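Local structure of soluble epoxide hydrolase (Bacillus megaterium, 4INZ) at residues A[21-26]-A[97-102]; A[38-43]-A[101-106]; A[45-50]-A[180-185]; A[164-169]-A[219-224]. The protein belongs to the epoxide hydrolases of the alpha/beta hydrolase fold, with a mixed central beta sheet, flanking helices and a probable helical cap. The protein carries 1 engineered substitution. All blocks are in the same frame, centred on the assembly; numbering follows the deposited sequence.

Interaction 1: A[21-26]-A[97-102]; sequences QYINVN and RQVIEG
Strand 21-25 and helix 97-102 approach to 8.3 Å between axes, their N-to-C directions 124° apart, with V25 facing Q98 at one end and I23 facing G102 at the other. Every second residue of the strand, I23 and then V25, turns its side chain to the helix. I23 carries CG1 anti to its backbone N (chi1 -167°), and the extended chain beyond it lays CD1 against the backbone of G102, 3.5 Å from G102 C. G102, having no side chain, lets the methyl lie directly on the helix backbone. V25 packs one turn earlier on the helix: its CB meets Q98 CB at 3.6 Å, and its CG1 and CG2 both touch V99 CG2. The setting is the outermost strand of the alpha/beta hydrolase sheet, paired along one edge with strand 28-36, and helix 89-102 packs over the face to which I23 and V25 point. Beyond its CG, Q98 runs extended past V25 to the end of the strand, where OE1 takes the backbone N-H of N26 in a 2.8 Å hydrogen bond. The bond is bent, 141° at the hydrogen, and N26 N sits above the plane of the Q98 carbonyl. E94 receives the NE2 end of the same amide, fixing its rotation, while the amide of N26 itself is bound by D95.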
# COMPACT_ATOMS: atom_id res chain seq x y z
N GLN A 21 6.51 -5.45 17.73
CA GLN A 21 7.34 -4.47 18.42
C GLN A 21 7.52 -3.19 17.61
O GLN A 21 6.83 -2.96 16.61
CB GLN A 21 8.71 -5.05 18.79
CG GLN A 21 9.60 -5.37 17.61
CD GLN A 21 9.46 -6.80 17.11
OE1 GLN A 21 10.24 -7.67 17.49
NE2 GLN A 21 8.46 -7.04 16.27
N TYR A 22 8.46 -2.36 18.06
CA TYR A 22 8.62 -1.01 17.54
C TYR A 22 10.02 -0.72 17.01
O TYR A 22 11.02 -1.30 17.47
CB TYR A 22 8.29 0.02 18.62
CG TYR A 22 6.82 0.14 18.90
CD1 TYR A 22 6.07 1.14 18.30
CD2 TYR A 22 6.18 -0.75 19.75
CE1 TYR A 22 4.73 1.27 18.55
CE2 TYR A 22 4.83 -0.63 20.01
CZ TYR A 22 4.11 0.38 19.40
OH TYR A 22 2.77 0.51 19.64
N ILE A 23 10.08 0.19 16.05
CA ILE A 23 11.35 0.71 15.56
C ILE A 23 11.26 2.23 15.45
O ILE A 23 10.29 2.77 14.92
CB ILE A 23 11.75 0.06 14.21
CG1 ILE A 23 13.22 0.36 13.88
CG2 ILE A 23 10.80 0.49 13.08
CD1 ILE A 23 13.75 -0.44 12.71
N ASN A 24 12.25 2.92 15.99
CA ASN A 24 12.26 4.37 15.95
C ASN A 24 12.93 4.85 14.68
O ASN A 24 14.12 4.60 14.46
CB ASN A 24 12.96 4.94 17.19
CG ASN A 24 12.93 6.46 17.22
OD1 ASN A 24 13.91 7.12 16.88
ND2 ASN A 24 11.80 7.02 17.65
N VAL A 25 12.17 5.54 13.84
CA VAL A 25 12.70 6.06 12.59
C VAL A 25 12.13 7.44 12.31
O VAL A 25 10.96 7.70 12.58
CB VAL A 25 12.35 5.14 11.39
CG1 VAL A 25 12.89 3.73 11.60
CG2 VAL A 25 10.85 5.12 11.14
N ASN A 26 12.97 8.32 11.79
CA ASN A 26 12.49 9.56 11.21
C ASN A 26 11.58 10.34 12.16
O ASN A 26 10.60 10.96 11.73
CB ASN A 26 11.76 9.26 9.90
CG ASN A 26 11.62 10.48 9.02
OD1 ASN A 26 12.32 11.48 9.20
ND2 ASN A 26 10.72 10.40 8.04
N ARG A 97 13.07 4.11 4.15
CA ARG A 97 14.52 4.00 4.09
C ARG A 97 15.11 3.63 5.45
O ARG A 97 15.96 2.74 5.54
CB ARG A 97 15.14 5.31 3.60
CG ARG A 97 16.56 5.15 3.10
CD ARG A 97 17.23 6.51 2.91
NE ARG A 97 17.36 7.24 4.17
CZ ARG A 97 18.32 7.01 5.06
NH1 ARG A 97 19.24 6.08 4.84
NH2 ARG A 97 18.36 7.72 6.18
N GLN A 98 14.65 4.31 6.50
CA GLN A 98 15.19 4.09 7.84
C GLN A 98 14.74 2.75 8.43
O GLN A 98 15.45 2.15 9.23
CB GLN A 98 14.83 5.25 8.78
CG GLN A 98 15.46 6.58 8.42
CD GLN A 98 15.43 7.57 9.58
OE1 GLN A 98 15.31 7.18 10.74
NE2 GLN A 98 15.53 8.86 9.26
N VAL A 99 13.55 2.29 8.06
CA VAL A 99 13.08 1.00 8.54
C VAL A 99 13.98 -0.13 8.03
O VAL A 99 14.37 -1.02 8.79
CB VAL A 99 11.63 0.74 8.12
CG1 VAL A 99 11.29 -0.74 8.28
CG2 VAL A 99 10.69 1.62 8.95
N ILE A 100 14.30 -0.09 6.75
CA ILE A 100 15.16 -1.10 6.14
C ILE A 100 16.53 -1.13 6.83
O ILE A 100 17.04 -2.20 7.20
CB ILE A 100 15.32 -0.88 4.62
CG1 ILE A 100 13.96 -1.04 3.93
CG2 ILE A 100 16.34 -1.84 4.03
CD1 ILE A 100 13.95 -0.63 2.47
N GLU A 101 17.11 0.04 7.02
CA GLU A 101 18.40 0.13 7.70
C GLU A 101 18.28 -0.19 9.18
O GLU A 101 19.16 -0.83 9.76
CB GLU A 101 19.01 1.52 7.51
CG GLU A 101 19.42 1.81 6.08
CD GLU A 101 20.41 2.94 5.99
OE1 GLU A 101 20.65 3.60 7.03
OE2 GLU A 101 20.95 3.17 4.89
N GLY A 102 17.19 0.26 9.80
CA GLY A 102 16.99 0.04 11.22
C GLY A 102 16.90 -1.43 11.56
O GLY A 102 17.34 -1.87 12.63

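Interaction 2: A[38-43]-A[101-106]; sequences GELMLF and EGLGYS
L103 is the first residue of the second segment to meet strand 40-43, touching L40 through one branch: L103 CD1 lies 4.0 Å from L40 CD1, the two side chains crossing at about a right angle. G104 is the first residue to leave helical backbone angles. Its positive phi of 103°, a conformation that glycine adopts readily, and its N-H bond back to the carbonyl of E101 belong to a Schellman motif. The turn delivers Y105, which makes most of the contact. L40 CB sits almost exactly over the centre of the Y105 ring, 3.5 Å from the centroid and 2° off the normal, a CH-pi contact over the face. With CG anti to the backbone N (chi1 178°), L40 also brings CD2 to 3.7 Å from Y105 CD1, spreading its branches across one half of the ring. The phenol reaches past L40 to G38: Y105 OH donates to G38 O at 3.0 Å, nearly in line with the C=O bond and close to the ring plane. A water that donates to Y105 OH and accepts from G38 N closes the bridge, and H66 ND1 is a further partner of the hydroxyl. The contact thus lies near the N-terminal end of strand 40-44, between its sheet neighbours 66-70 and 108-112, with the C-terminal end of helix 89-102 alongside and I100 of that helix packed against both L42 and Y105.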
# COMPACT_ATOMS: atom_id res chain seq x y z
N GLY A 38 16.35 -14.43 7.56
CA GLY A 38 16.93 -14.39 6.23
C GLY A 38 16.86 -13.01 5.62
O GLY A 38 16.88 -12.00 6.34
N GLU A 39 16.79 -12.96 4.29
CA GLU A 39 16.63 -11.70 3.57
C GLU A 39 15.32 -11.04 3.97
O GLU A 39 14.34 -11.72 4.30
CB GLU A 39 16.66 -11.94 2.05
CG GLU A 39 17.98 -12.51 1.55
CD GLU A 39 19.16 -11.58 1.83
OE1 GLU A 39 20.20 -12.06 2.34
OE2 GLU A 39 19.04 -10.37 1.54
N LEU A 40 15.30 -9.71 3.95
CA LEU A 40 14.12 -8.96 4.37
C LEU A 40 13.06 -8.90 3.27
O LEU A 40 13.34 -8.51 2.14
CB LEU A 40 14.51 -7.54 4.77
CG LEU A 40 13.40 -6.58 5.20
CD1 LEU A 40 12.71 -7.10 6.46
CD2 LEU A 40 13.99 -5.19 5.42
N MET A 41 11.84 -9.30 3.63
CA MET A 41 10.67 -9.07 2.80
C MET A 41 9.78 -8.10 3.59
O MET A 41 9.19 -8.47 4.61
CB MET A 41 9.93 -10.37 2.50
CG MET A 41 8.77 -10.21 1.53
SD MET A 41 7.98 -11.78 1.13
CE MET A 41 9.21 -12.49 0.03
N LEU A 42 9.73 -6.86 3.13
CA LEU A 42 9.04 -5.79 3.84
C LEU A 42 7.72 -5.47 3.14
O LEU A 42 7.71 -5.17 1.95
CB LEU A 42 9.93 -4.55 3.88
CG LEU A 42 9.36 -3.28 4.52
CD1 LEU A 42 9.05 -3.53 6.00
CD2 LEU A 42 10.36 -2.13 4.37
N PHE A 43 6.62 -5.55 3.89
CA PHE A 43 5.27 -5.37 3.35
C PHE A 43 4.70 -4.02 3.79
O PHE A 43 4.73 -3.69 4.98
CB PHE A 43 4.31 -6.45 3.89
CG PHE A 43 4.70 -7.86 3.53
CD1 PHE A 43 5.63 -8.55 4.29
CD2 PHE A 43 4.07 -8.51 2.47
CE1 PHE A 43 5.97 -9.86 3.98
CE2 PHE A 43 4.40 -9.82 2.14
CZ PHE A 43 5.35 -10.50 2.91
N GLU A 101 17.11 0.04 7.02
CA GLU A 101 18.40 0.13 7.70
C GLU A 101 18.28 -0.19 9.18
O GLU A 101 19.16 -0.83 9.76
CB GLU A 101 19.01 1.52 7.51
CG GLU A 101 19.42 1.81 6.08
CD GLU A 101 20.41 2.94 5.99
OE1 GLU A 101 20.65 3.60 7.03
OE2 GLU A 101 20.95 3.17 4.89
N GLY A 102 17.19 0.26 9.80
CA GLY A 102 16.99 0.04 11.22
C GLY A 102 16.90 -1.43 11.56
O GLY A 102 17.34 -1.87 12.63
N LEU A 103 16.33 -2.21 10.64
CA LEU A 103 16.18 -3.65 10.81
C LEU A 103 17.49 -4.39 10.55
O LEU A 103 17.59 -5.59 10.80
CB LEU A 103 15.09 -4.18 9.89
CG LEU A 103 13.67 -3.74 10.24
CD1 LEU A 103 12.70 -4.14 9.15
CD2 LEU A 103 13.25 -4.33 11.59
N GLY A 104 18.48 -3.67 10.02
CA GLY A 104 19.80 -4.23 9.83
C GLY A 104 20.12 -4.61 8.39
O GLY A 104 21.08 -5.33 8.14
N TYR A 105 19.33 -4.11 7.45
CA TYR A 105 19.48 -4.47 6.04
C TYR A 105 19.93 -3.30 5.16
O TYR A 105 19.75 -2.13 5.53
CB TYR A 105 18.17 -5.05 5.50
CG TYR A 105 17.74 -6.29 6.22
CD1 TYR A 105 16.92 -6.22 7.34
CD2 TYR A 105 18.15 -7.55 5.80
CE1 TYR A 105 16.52 -7.36 8.01
CE2 TYR A 105 17.76 -8.69 6.46
CZ TYR A 105 16.94 -8.59 7.56
OH TYR A 105 16.55 -9.74 8.22
N SER A 106 20.50 -3.62 4.00
CA SER A 106 20.85 -2.62 3.00
C SER A 106 19.91 -2.71 1.79
O SER A 106 19.93 -1.85 0.91
CB SER A 106 22.31 -2.76 2.56
OG SER A 106 22.56 -4.04 2.00
O HOH W 1 17.17 -12.31 9.83

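Interaction 3: A[45-50]-A[180-185]; sequences HGFPDF and SGLRKL
F47 places CG anti to its backbone N (chi1 174°), swinging the ring out from the loop until CE2 lies 3.9 Å from L185 CD2. The two leucines, one helical turn apart, leave the helix differently: L182 turns CG anti to its carbonyl carbon (chi1 -64°), L185 anti to its backbone N, and their CD2 methyls converge on the same two loop residues, F47 and P48. L182 CD2 presses on the proline, 3.6 Å from P48 CB, and also reaches F47 CZ at 4.1 Å. L185 CD2 makes a looser contact with P48 CG. Both methyls come to the phenylalanine ring obliquely, and the leucine side chains cross it at about a right angle. P48 is brought there by the cis peptide that precedes it, which folds the proline back on its neighbour and puts P48 CB 3.6 Å above the centre of the F47 ring, so the two form one compact apolar surface. The turn behind them is held by G46 O, which accepts from H45 ND1 in a straight 2.9 Å bond (170°) and from D49 N, the two donors arriving from opposite faces of its plane. D114 takes the backbone N-H of F47, and W208 donates to P48 O. H45, G46, F47 and P48 spell the His-Gly-X-Pro motif with its cis proline, a motif that in related enzymes contributes to the oxyanion hole; helix 169-193 probably belongs to the cap over it.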
# COMPACT_ATOMS: atom_id res chain seq x y z
N HIS A 45 1.18 -1.86 3.66
CA HIS A 45 -0.26 -1.79 3.44
C HIS A 45 -0.68 -0.41 2.98
O HIS A 45 0.14 0.50 2.84
CB HIS A 45 -0.99 -2.09 4.75
CG HIS A 45 -0.83 -1.01 5.77
ND1 HIS A 45 -1.65 0.09 5.82
CD2 HIS A 45 0.10 -0.83 6.74
CE1 HIS A 45 -1.26 0.89 6.79
NE2 HIS A 45 -0.19 0.36 7.37
N GLY A 46 -1.99 -0.26 2.74
CA GLY A 46 -2.57 1.03 2.40
C GLY A 46 -3.82 1.30 3.21
O GLY A 46 -3.99 0.77 4.31
N PHE A 47 -4.72 2.10 2.66
CA PHE A 47 -5.90 2.58 3.39
C PHE A 47 -7.12 1.70 3.15
O PHE A 47 -7.41 1.35 2.01
CB PHE A 47 -6.23 4.00 2.93
CG PHE A 47 -7.50 4.54 3.52
CD1 PHE A 47 -7.48 5.23 4.72
CD2 PHE A 47 -8.72 4.35 2.88
CE1 PHE A 47 -8.65 5.72 5.27
CE2 PHE A 47 -9.90 4.84 3.43
CZ PHE A 47 -9.85 5.53 4.63
N PRO A 48 -7.87 1.36 4.22
CA PRO A 48 -7.68 1.66 5.63
C PRO A 48 -7.23 0.42 6.38
O PRO A 48 -7.75 0.14 7.47
CB PRO A 48 -9.09 2.01 6.08
CG PRO A 48 -9.92 1.00 5.32
CD PRO A 48 -9.20 0.77 3.99
N ASP A 49 -6.28 -0.31 5.81
CA ASP A 49 -5.82 -1.55 6.42
C ASP A 49 -4.65 -1.29 7.36
O ASP A 49 -4.51 -0.20 7.91
CB ASP A 49 -5.43 -2.54 5.32
CG ASP A 49 -6.51 -2.67 4.26
OD1 ASP A 49 -7.60 -3.17 4.60
OD2 ASP A 49 -6.28 -2.25 3.11
N PHE A 50 -3.82 -2.31 7.55
CA PHE A 50 -2.65 -2.22 8.40
C PHE A 50 -1.86 -3.51 8.24
O PHE A 50 -2.16 -4.29 7.35
CB PHE A 50 -3.03 -1.95 9.88
CG PHE A 50 -3.81 -3.06 10.54
CD1 PHE A 50 -5.07 -3.44 10.08
CD2 PHE A 50 -3.31 -3.68 11.68
CE1 PHE A 50 -5.79 -4.44 10.72
CE2 PHE A 50 -4.03 -4.69 12.33
CZ PHE A 50 -5.28 -5.07 11.85
N SER A 180 -18.40 3.01 11.44
CA SER A 180 -19.34 2.48 10.47
C SER A 180 -18.86 2.66 9.03
O SER A 180 -19.01 1.76 8.21
CB SER A 180 -20.71 3.13 10.65
OG SER A 180 -20.61 4.54 10.62
N GLY A 181 -18.27 3.81 8.73
CA GLY A 181 -17.79 4.07 7.38
C GLY A 181 -16.72 3.09 6.96
O GLY A 181 -16.69 2.62 5.82
N LEU A 182 -15.81 2.78 7.89
CA LEU A 182 -14.73 1.84 7.61
C LEU A 182 -15.24 0.40 7.57
O LEU A 182 -14.77 -0.41 6.77
CB LEU A 182 -13.62 1.99 8.65
CG LEU A 182 -12.90 3.34 8.68
CD1 LEU A 182 -12.01 3.48 9.91
CD2 LEU A 182 -12.09 3.56 7.39
N ARG A 183 -16.20 0.09 8.43
CA ARG A 183 -16.81 -1.23 8.44
C ARG A 183 -17.47 -1.54 7.10
O ARG A 183 -17.35 -2.65 6.56
CB ARG A 183 -17.85 -1.35 9.55
CG ARG A 183 -17.25 -1.55 10.93
CD ARG A 183 -18.31 -1.98 11.94
NE ARG A 183 -19.12 -0.87 12.42
CZ ARG A 183 -20.41 -0.70 12.13
NH1 ARG A 183 -21.07 0.34 12.62
NH2 ARG A 183 -21.04 -1.58 11.36
N LYS A 184 -18.18 -0.56 6.56
CA LYS A 184 -18.89 -0.77 5.31
C LYS A 184 -17.90 -0.91 4.17
O LYS A 184 -18.13 -1.66 3.23
CB LYS A 184 -19.87 0.37 5.06
CG LYS A 184 -20.97 0.45 6.13
CD LYS A 184 -22.02 1.52 5.82
CE LYS A 184 -23.15 1.49 6.85
NZ LYS A 184 -22.67 1.72 8.24
N LEU A 185 -16.78 -0.22 4.28
CA LEU A 185 -15.77 -0.22 3.24
C LEU A 185 -15.02 -1.55 3.16
O LEU A 185 -14.86 -2.12 2.08
CB LEU A 185 -14.79 0.94 3.45
CG LEU A 185 -13.74 1.20 2.38
CD1 LEU A 185 -14.39 1.35 1.01
CD2 LEU A 185 -12.94 2.45 2.74

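Interaction 4: A[164-169]-A[219-224]; sequences WFQKQE and YYRNLK
F165 meets Y220 edge to face: F165 CD2 stands over the centre of the tyrosine ring, 3.5 Å above its plane, with the ring planes at 80° and the centroids 4.8 Å apart. The two side chains lie side by side and point the same way. A PEG molecule, probably from the crystallisation liquor, lies beside Y220. The carbonyl of F165 serves the other residue of the pair Y220-R221. F165 O accepts from R221 NE at 3.0 Å and from R221 NH2 at 3.2 Å, a side-on grip in which two nitrogens share one oxygen near the guanidinium plane. R221 is extended from CG to NE, which carries its charged end along the turn W164-K167. Q166 runs in the reverse direction past R221. Bent at chi2 (-64°), it curls its amide back so that NE2 gives Y220 O a nearly straight bond of 3.0 Å, from above the carbonyl plane and from the face opposite L223 N; A162 O is a second acceptor for the same NE2. At K167 the backbone oxygen comes within 3.0 Å of R221 NH2. Farther along, Q168 NE2 sits over a face of the guanidinium, its amide tilted 49° from that plane, and a water donates to Q168 O while accepting from R221 NH2. F165 O and the water meet the guanidinium at its edge and would probably help to offset its charge. Together these contacts join the turn ahead of helix 169-193 to the end of helix 213-220 in what is probably the helical cap, as in other epoxide hydrolases of this fold.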
# COMPACT_ATOMS: atom_id res chain seq x y z
N TRP A 164 -13.37 13.90 -2.25
CA TRP A 164 -14.27 13.92 -1.10
C TRP A 164 -13.50 13.83 0.21
O TRP A 164 -13.87 14.47 1.20
CB TRP A 164 -15.29 12.78 -1.21
CG TRP A 164 -16.32 12.79 -0.13
CD1 TRP A 164 -17.14 13.83 0.21
CD2 TRP A 164 -16.66 11.70 0.74
NE1 TRP A 164 -17.96 13.46 1.24
CE2 TRP A 164 -17.69 12.16 1.59
CE3 TRP A 164 -16.19 10.39 0.89
CZ2 TRP A 164 -18.26 11.35 2.57
CZ3 TRP A 164 -16.76 9.59 1.86
CH2 TRP A 164 -17.78 10.07 2.69
N PHE A 165 -12.41 13.05 0.22
CA PHE A 165 -11.60 12.91 1.44
C PHE A 165 -10.99 14.23 1.90
O PHE A 165 -10.45 14.32 2.99
CB PHE A 165 -10.49 11.87 1.25
CG PHE A 165 -10.95 10.45 1.39
CD1 PHE A 165 -12.30 10.13 1.40
CD2 PHE A 165 -10.02 9.42 1.51
CE1 PHE A 165 -12.72 8.81 1.52
CE2 PHE A 165 -10.44 8.10 1.63
CZ PHE A 165 -11.79 7.80 1.64
N GLN A 166 -11.06 15.25 1.05
CA GLN A 166 -10.54 16.56 1.42
C GLN A 166 -11.51 17.25 2.39
O GLN A 166 -11.12 18.14 3.15
CB GLN A 166 -10.31 17.44 0.18
CG GLN A 166 -9.53 16.76 -0.95
CD GLN A 166 -8.10 16.41 -0.56
OE1 GLN A 166 -7.39 17.22 0.04
NE2 GLN A 166 -7.67 15.20 -0.91
N LYS A 167 -12.77 16.83 2.36
CA LYS A 167 -13.82 17.47 3.14
C LYS A 167 -13.77 17.09 4.62
O LYS A 167 -13.42 15.96 4.97
CB LYS A 167 -15.20 17.15 2.57
CG LYS A 167 -15.38 17.55 1.11
CD LYS A 167 -15.71 19.03 0.97
CE LYS A 167 -17.18 19.29 1.23
NZ LYS A 167 -17.52 20.74 1.15
N GLN A 168 -14.16 18.02 5.49
CA GLN A 168 -14.10 17.78 6.93
C GLN A 168 -15.10 16.71 7.40
O GLN A 168 -14.88 16.08 8.43
CB GLN A 168 -14.30 19.08 7.71
CG GLN A 168 -13.08 19.98 7.72
CD GLN A 168 -11.84 19.28 8.28
OE1 GLN A 168 -11.88 18.69 9.37
NE2 GLN A 168 -10.74 19.34 7.54
N GLU A 169 -16.18 16.51 6.66
CA GLU A 169 -17.21 15.57 7.10
C GLU A 169 -16.73 14.12 7.06
O GLU A 169 -17.33 13.26 7.70
CB GLU A 169 -18.48 15.72 6.25
CG GLU A 169 -18.33 15.21 4.83
CD GLU A 169 -19.65 15.10 4.10
OE1 GLU A 169 -19.91 15.95 3.22
OE2 GLU A 169 -20.42 14.17 4.39
N TYR A 219 -2.87 11.68 4.66
CA TYR A 219 -2.16 11.23 3.47
C TYR A 219 -2.79 11.81 2.22
O TYR A 219 -2.10 12.35 1.35
CB TYR A 219 -2.22 9.71 3.37
CG TYR A 219 -1.31 8.93 4.28
CD1 TYR A 219 -1.55 8.87 5.65
CD2 TYR A 219 -0.25 8.20 3.77
CE1 TYR A 219 -0.73 8.13 6.48
CE2 TYR A 219 0.57 7.46 4.58
CZ TYR A 219 0.33 7.43 5.93
OH TYR A 219 1.15 6.68 6.74
N TYR A 220 -4.11 11.68 2.12
CA TYR A 220 -4.85 12.10 0.93
C TYR A 220 -4.85 13.62 0.76
O TYR A 220 -4.94 14.13 -0.36
CB TYR A 220 -6.30 11.61 0.99
CG TYR A 220 -6.47 10.11 0.84
CD1 TYR A 220 -6.71 9.54 -0.40
CD2 TYR A 220 -6.38 9.28 1.95
CE1 TYR A 220 -6.86 8.17 -0.53
CE2 TYR A 220 -6.53 7.91 1.83
CZ TYR A 220 -6.77 7.35 0.58
OH TYR A 220 -6.91 5.99 0.45
N ARG A 221 -4.75 14.32 1.88
CA ARG A 221 -4.89 15.78 1.86
C ARG A 221 -3.62 16.49 1.40
O ARG A 221 -3.58 17.72 1.33
CB ARG A 221 -5.37 16.28 3.22
CG ARG A 221 -6.80 15.85 3.47
CD ARG A 221 -7.26 15.97 4.91
NE ARG A 221 -8.67 15.60 5.00
CZ ARG A 221 -9.39 15.61 6.11
NH1 ARG A 221 -8.84 15.96 7.27
NH2 ARG A 221 -10.67 15.26 6.07
N ASN A 222 -2.59 15.70 1.08
CA ASN A 222 -1.37 16.21 0.48
C ASN A 222 -1.27 15.90 -1.01
O ASN A 222 -0.36 16.36 -1.68
CB ASN A 222 -0.14 15.66 1.20
CG ASN A 222 0.03 16.23 2.59
OD1 ASN A 222 -0.25 17.41 2.82
ND2 ASN A 222 0.48 15.41 3.52
N LEU A 223 -2.21 15.10 -1.51
CA LEU A 223 -2.18 14.71 -2.92
C LEU A 223 -2.30 15.91 -3.85
O LEU A 223 -3.10 16.82 -3.61
CB LEU A 223 -3.28 13.69 -3.23
CG LEU A 223 -3.11 12.32 -2.58
CD1 LEU A 223 -4.35 11.47 -2.78
CD2 LEU A 223 -1.88 11.62 -3.15
N LYS A 224 -1.51 15.91 -4.91
CA LYS A 224 -1.53 16.99 -5.89
C LYS A 224 -2.09 16.46 -7.20
O LYS A 224 -1.35 16.26 -8.17
CB LYS A 224 -0.13 17.56 -6.09
CG LYS A 224 0.47 18.17 -4.82
CD LYS A 224 -0.34 19.38 -4.36
CE LYS A 224 -0.69 19.31 -2.88
NZ LYS A 224 0.51 19.30 -1.98
O HOH W 2 -12.54 15.04 8.24

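The contacts fall into two neighbouring pairs. Interactions 1 and 2 have centres 10 Å apart and share E101 and G102 at the end of helix 89-102, which packs on strands 20-25 and 40-44 of one sheet; I100 O probably bonds to Y105 N between them. Interactions 3 and 4, with centres 16 Å apart, touch where F47 packs against F165 and Y220. Interactions 2 and 3 lie on opposite sides of the chain's centre, 27 Å apart, yet segments 38-43 and 45-50 nearly adjoin in sequence. In chain order interaction 1 closes before interaction 4 opens, whereas 3 crosses all the others; the chain passes from strand 40-44 straight into the loop that meets helix 169-193, probably part of the cap.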